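Long-range contacts in serine--tRNA ligase (Pyrococcus horikoshii, PDB 2DQ0), which attaches serine to tRNA(Ser), and probably also to tRNA(Sec), by way of a seryl-adenylate intermediate made from serine and ATP: residues L161-L166 with K291-I296; S183-L188 with V299-K304. One frame throughout, in Å; residues are numbered along the deposited sequence.

Interaction 1: L161-L166 with K291-I296; sequences LHVDLL and KDTKGI. With SO4 (sulfate ion), chain D.
With chi1 at 92°, His162 sets its imidazole beside the loop at 291-296, where Thr293 carries its CG2 anti to the backbone N and points that methyl at the ring. The loop joins antiparallel strands 273-282 and 301-311, the motif 2 hairpin of class II synthetases, and this contact lays the loop between the two strands, the motif 2 loop, along the start of helix 162-168. The NE2 of His162 accepts a hydrogen bond from Ile296 N at 3.0 Å, nearly straight at 171°, with the donor only 2° out of the ring plane. Thr293 CG2 meets the same ring edge, 3.4 Å from His162 CE1, while Val163 CG2, the neighbour on the helix, lies over one face near its rim. With no side chain in between, Gly295 brings its CA to 3.7 Å from His162 NE2. Exchanging His162 for leucine would probably leave the Ile296 amide without its acceptor and the loop less firmly fixed on the helix. Beyond the ring, the Lys294 chain crosses Val163 at about a right angle, its CD 3.6 Å from Val163 CG2. Helix 410-420 backs both segments, with Glu419 OE2 holding the His162 backbone N. The other branch of Thr293 serves a sulfate ion, probably from the crystallisation liquor and also bound by Arg298 and Arg369: OG1 donates to sulfate O2 at 3.2 Å.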
# COMPACT_ATOMS: atom_id res chain seq x y z
N LEU A 161 25.31 14.09 -3.52
CA LEU A 161 24.00 13.95 -2.90
C LEU A 161 23.47 12.58 -3.28
O LEU A 161 23.77 12.06 -4.37
CB LEU A 161 23.07 15.01 -3.42
CG LEU A 161 23.36 16.35 -2.76
CD1 LEU A 161 22.53 17.41 -3.48
CD2 LEU A 161 23.05 16.27 -1.25
N HIS A 162 22.65 12.00 -2.40
CA HIS A 162 22.14 10.66 -2.67
C HIS A 162 21.40 10.55 -4.01
O HIS A 162 21.52 9.53 -4.72
CB HIS A 162 21.25 10.17 -1.52
CG HIS A 162 19.80 10.48 -1.69
ND1 HIS A 162 19.25 11.68 -1.32
CD2 HIS A 162 18.79 9.73 -2.18
CE1 HIS A 162 17.95 11.66 -1.57
NE2 HIS A 162 17.65 10.49 -2.09
N VAL A 163 20.67 11.60 -4.37
CA VAL A 163 19.92 11.61 -5.61
C VAL A 163 20.89 11.40 -6.77
O VAL A 163 20.68 10.56 -7.64
CB VAL A 163 19.19 12.94 -5.83
CG1 VAL A 163 18.12 12.76 -6.88
CG2 VAL A 163 18.61 13.43 -4.50
N ASP A 164 21.98 12.15 -6.78
CA ASP A 164 22.93 11.99 -7.86
C ASP A 164 23.56 10.62 -7.88
O ASP A 164 23.81 10.06 -8.94
CB ASP A 164 23.97 13.11 -7.79
CG ASP A 164 23.35 14.47 -8.09
OD1 ASP A 164 22.79 14.63 -9.21
OD2 ASP A 164 23.40 15.38 -7.21
N LEU A 165 23.80 10.05 -6.70
CA LEU A 165 24.38 8.73 -6.61
C LEU A 165 23.40 7.68 -7.18
O LEU A 165 23.80 6.75 -7.87
CB LEU A 165 24.76 8.42 -5.15
CG LEU A 165 26.08 9.10 -4.70
CD1 LEU A 165 26.19 9.09 -3.18
CD2 LEU A 165 27.30 8.39 -5.32
N LEU A 166 22.10 7.84 -6.93
CA LEU A 166 21.18 6.85 -7.47
C LEU A 166 21.28 6.81 -8.98
O LEU A 166 21.15 5.74 -9.59
CB LEU A 166 19.74 7.14 -7.07
CG LEU A 166 19.36 6.85 -5.63
CD1 LEU A 166 18.10 7.60 -5.27
CD2 LEU A 166 19.17 5.35 -5.43
N LYS A 291 10.30 21.00 -1.26
CA LYS A 291 11.18 21.67 -0.30
C LYS A 291 12.64 21.72 -0.76
O LYS A 291 13.16 22.82 -1.00
CB LYS A 291 11.10 21.00 1.08
CG LYS A 291 9.82 21.28 1.87
CD LYS A 291 10.00 20.97 3.35
CE LYS A 291 10.88 22.01 4.03
NZ LYS A 291 10.24 23.36 3.95
N ASP A 292 13.31 20.57 -0.89
CA ASP A 292 14.71 20.54 -1.34
C ASP A 292 15.34 19.20 -1.80
O ASP A 292 15.70 19.08 -2.97
CB ASP A 292 15.61 21.19 -0.29
CG ASP A 292 16.33 22.43 -0.82
OD1 ASP A 292 15.64 23.35 -1.31
OD2 ASP A 292 17.57 22.47 -0.75
N THR A 293 15.51 18.22 -0.91
CA THR A 293 16.10 16.93 -1.31
C THR A 293 15.12 16.28 -2.29
O THR A 293 13.99 15.97 -1.90
CB THR A 293 16.31 15.99 -0.11
OG1 THR A 293 17.08 16.66 0.90
CG2 THR A 293 17.06 14.75 -0.55
N LYS A 294 15.55 16.05 -3.53
CA LYS A 294 14.68 15.53 -4.61
C LYS A 294 14.60 14.04 -4.96
O LYS A 294 14.00 13.68 -5.99
CB LYS A 294 14.95 16.31 -5.90
CG LYS A 294 16.06 17.35 -5.80
CD LYS A 294 17.42 16.73 -5.48
CE LYS A 294 18.40 17.79 -5.00
NZ LYS A 294 19.72 17.22 -4.61
N GLY A 295 15.16 13.18 -4.13
CA GLY A 295 15.10 11.76 -4.42
C GLY A 295 14.16 10.93 -3.57
O GLY A 295 12.95 10.96 -3.75
N ILE A 296 14.71 10.16 -2.63
CA ILE A 296 13.89 9.30 -1.79
C ILE A 296 13.97 9.63 -0.31
O ILE A 296 13.75 8.77 0.55
CB ILE A 296 14.27 7.83 -1.98
CG1 ILE A 296 15.72 7.59 -1.57
CG2 ILE A 296 14.03 7.43 -3.41
CD1 ILE A 296 16.21 6.12 -1.76
S SO4 D . 14.40 19.24 2.87
O1 SO4 D . 13.69 18.15 2.17
O2 SO4 D . 15.83 19.15 2.53
O3 SO4 D . 13.88 20.56 2.47
O4 SO4 D . 14.20 19.08 4.32

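Interaction 2: S183-L188 with V299-K304; sequences SRFYYL and VHQFHK. With SSA (5'-O-(N-(L-seryl)-sulfamoyl)adenosine), chain G; SO4 (sulfate ion), chain C.
Arg184 and His300 meet through backbone and side chain alike. The amide of His300 donates to Arg184 O at 2.9 Å with an angle of 169°, and both side chains bind one sulfate ion, probably from the crystallisation liquor: Arg184 NE reaches its O2 at 2.9 Å, and His300 NE2 meets that same O2, also at 2.9 Å. Arg184 NH1 takes a second sulfate oxygen, O4, at the guanidinium edge and is shared with Glu285 O. Two residues along, Tyr186 holds CG between its backbone N and carbonyl carbon (chi1 52°), which carries the hydroxyl to Gln301 O for a very short hydrogen bond, 2.5 Å as modelled. The edge of this ring also packs on Val299, CE1 lying 3.7 Å from Val299 CG2. His300 CB sits over a face of Phe185, 3.9 Å from the ring centroid, a CH-pi contact, while the amide of Gln301 turns to Pro217 and Tyr219 of the second subunit. Residues 299-304 lead into and begin the second strand of motif 2 and supply part of the adenine site: Val299 N donates to N1 of the seryl-adenylate analogue at 3.0 Å, Val299 O accepts from N6, and Phe302 lays a face against the purine. In this crystal, with His300 ND1 on Arg283 O and NE2 on the sulfate, both nitrogens appear to donate, and the imidazole is probably positively charged.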
# COMPACT_ATOMS: atom_id res chain seq x y z
N SER A 183 4.71 13.70 -8.53
CA SER A 183 5.95 13.99 -7.83
C SER A 183 6.11 13.26 -6.50
O SER A 183 5.14 12.90 -5.85
CB SER A 183 6.05 15.49 -7.61
OG SER A 183 4.87 15.94 -6.99
N ARG A 184 7.37 13.05 -6.12
CA ARG A 184 7.72 12.37 -4.88
C ARG A 184 7.31 10.88 -4.79
O ARG A 184 7.11 10.34 -3.71
CB ARG A 184 7.22 13.18 -3.69
CG ARG A 184 7.90 14.57 -3.66
CD ARG A 184 7.83 15.34 -2.33
NE ARG A 184 6.46 15.71 -2.02
CZ ARG A 184 6.08 16.28 -0.88
NH1 ARG A 184 4.79 16.57 -0.70
NH2 ARG A 184 6.98 16.55 0.06
N PHE A 185 7.20 10.25 -5.96
CA PHE A 185 6.98 8.81 -6.11
C PHE A 185 8.23 8.39 -6.91
O PHE A 185 8.91 9.23 -7.46
CB PHE A 185 5.75 8.50 -6.95
CG PHE A 185 4.48 8.45 -6.16
CD1 PHE A 185 3.60 9.52 -6.17
CD2 PHE A 185 4.18 7.34 -5.39
CE1 PHE A 185 2.44 9.48 -5.43
CE2 PHE A 185 3.01 7.29 -4.65
CZ PHE A 185 2.13 8.36 -4.67
N TYR A 186 8.53 7.11 -7.00
CA TYR A 186 9.70 6.69 -7.74
C TYR A 186 9.68 5.21 -8.11
O TYR A 186 8.87 4.45 -7.57
CB TYR A 186 10.92 6.90 -6.85
CG TYR A 186 10.71 6.24 -5.52
CD1 TYR A 186 10.14 6.95 -4.47
CD2 TYR A 186 10.96 4.88 -5.34
CE1 TYR A 186 9.82 6.34 -3.27
CE2 TYR A 186 10.65 4.24 -4.13
CZ TYR A 186 10.08 4.98 -3.10
OH TYR A 186 9.78 4.42 -1.88
N TYR A 187 10.55 4.82 -9.05
CA TYR A 187 10.74 3.41 -9.38
C TYR A 187 12.15 3.25 -8.81
O TYR A 187 13.02 4.10 -9.04
CB TYR A 187 10.82 3.11 -10.90
CG TYR A 187 9.52 3.11 -11.66
CD1 TYR A 187 8.97 4.31 -12.12
CD2 TYR A 187 8.83 1.92 -11.91
CE1 TYR A 187 7.79 4.33 -12.81
CE2 TYR A 187 7.63 1.93 -12.61
CZ TYR A 187 7.11 3.14 -13.05
OH TYR A 187 5.94 3.18 -13.75
N LEU A 188 12.37 2.19 -8.04
CA LEU A 188 13.68 1.90 -7.50
C LEU A 188 14.18 0.70 -8.35
O LEU A 188 13.39 -0.21 -8.69
CB LEU A 188 13.54 1.54 -6.03
CG LEU A 188 14.31 2.31 -4.97
CD1 LEU A 188 14.21 3.83 -5.15
CD2 LEU A 188 13.74 1.88 -3.63
N VAL A 299 9.26 11.11 0.50
CA VAL A 299 8.37 10.70 -0.55
C VAL A 299 7.02 10.24 -0.03
O VAL A 299 6.76 10.19 1.18
CB VAL A 299 9.02 9.57 -1.31
CG1 VAL A 299 10.19 10.11 -2.12
CG2 VAL A 299 9.53 8.51 -0.31
N HIS A 300 6.16 9.88 -0.96
CA HIS A 300 4.83 9.42 -0.61
C HIS A 300 4.77 7.96 -0.10
O HIS A 300 3.84 7.62 0.66
CB HIS A 300 3.90 9.62 -1.79
CG HIS A 300 3.61 11.06 -2.05
ND1 HIS A 300 3.12 11.89 -1.07
CD2 HIS A 300 3.78 11.82 -3.16
CE1 HIS A 300 2.99 13.11 -1.57
NE2 HIS A 300 3.38 13.09 -2.83
N GLN A 301 5.71 7.12 -0.54
CA GLN A 301 5.74 5.73 -0.09
C GLN A 301 7.16 5.29 0.23
O GLN A 301 8.11 5.62 -0.49
CB GLN A 301 5.12 4.77 -1.12
CG GLN A 301 6.04 4.35 -2.23
CD GLN A 301 5.43 3.36 -3.24
OE1 GLN A 301 4.34 3.58 -3.77
NE2 GLN A 301 6.18 2.29 -3.53
N PHE A 302 7.29 4.56 1.33
CA PHE A 302 8.55 3.99 1.77
C PHE A 302 8.31 2.79 2.66
O PHE A 302 7.21 2.59 3.22
CB PHE A 302 9.40 5.01 2.53
CG PHE A 302 8.76 5.54 3.78
CD1 PHE A 302 7.85 6.59 3.73
CD2 PHE A 302 9.10 5.01 5.03
CE1 PHE A 302 7.29 7.11 4.90
CE2 PHE A 302 8.55 5.53 6.21
CZ PHE A 302 7.65 6.58 6.14
N HIS A 303 9.35 1.98 2.80
CA HIS A 303 9.29 0.78 3.61
C HIS A 303 9.91 1.05 4.97
O HIS A 303 10.92 1.75 5.07
CB HIS A 303 10.04 -0.33 2.89
CG HIS A 303 9.39 -0.74 1.60
ND1 HIS A 303 10.09 -1.35 0.58
CD2 HIS A 303 8.10 -0.67 1.19
CE1 HIS A 303 9.26 -1.63 -0.41
NE2 HIS A 303 8.04 -1.23 -0.06
N LYS A 304 9.30 0.50 6.02
CA LYS A 304 9.81 0.68 7.37
C LYS A 304 9.59 -0.50 8.32
O LYS A 304 8.50 -1.02 8.45
CB LYS A 304 9.22 1.94 7.99
CG LYS A 304 9.78 2.26 9.36
CD LYS A 304 9.39 3.67 9.82
CE LYS A 304 7.86 3.87 9.79
NZ LYS A 304 7.13 2.86 10.63
N10 SSA G . 5.94 5.25 14.09
CA SSA G . 6.99 6.27 14.28
CB SSA G . 8.32 5.63 14.60
OG SSA G . 8.89 4.98 13.46
C9 SSA G . 7.20 7.16 13.06
O9 SSA G . 6.62 6.93 12.00
N8 SSA G . 8.01 8.22 13.22
S1 SSA G . 8.32 9.19 11.98
O1S SSA G . 7.04 9.77 11.60
O2S SSA G . 9.42 10.04 12.40
O5' SSA G . 8.79 8.21 10.85
C5' SSA G . 9.90 7.36 11.08
C4' SSA G . 10.96 7.52 10.03
O4' SSA G . 10.44 7.16 8.73
C3' SSA G . 11.55 8.90 9.81
O3' SSA G . 12.49 9.18 10.82
C2' SSA G . 12.24 8.66 8.48
O2' SSA G . 13.40 7.87 8.56
C1' SSA G . 11.14 7.89 7.73
N9 SSA G . 10.16 8.73 7.06
C8 SSA G . 9.11 9.46 7.60
N7 SSA G . 8.42 10.12 6.71
C5 SSA G . 9.05 9.83 5.51
C6 SSA G . 8.82 10.24 4.17
N6 SSA G . 7.83 11.06 3.83
N1 SSA G . 9.63 9.74 3.19
C2 SSA G . 10.63 8.90 3.54
N3 SSA G . 10.95 8.45 4.78
C4 SSA G . 10.13 8.96 5.72
S SO4 C . 3.31 16.48 -4.10
O1 SO4 C . 2.24 15.92 -4.94
O2 SO4 C . 4.41 15.51 -4.03
O3 SO4 C . 3.81 17.74 -4.69
O4 SO4 C . 2.79 16.75 -2.75

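In the fold
Read from the N terminus, the chain passes the long tRNA-binding arm of helices 28-65 and 72-103, then reaches helix 162-168, which begins interaction 1, and residues 183-188, which begin interaction 2. After more than a hundred residues, taking in helix 190-209 and strand 273-282, it returns through 291-296 to close the first loop and through 299-304 to close the second. The segments alternate, so the two closures cross. Together they tie the stretch ahead of helix 190-209 to the motif 2 hairpin of the catalytic core. Their centres lie about 12 Å apart, and they touch where Ile296 packs against Tyr186 and Leu188.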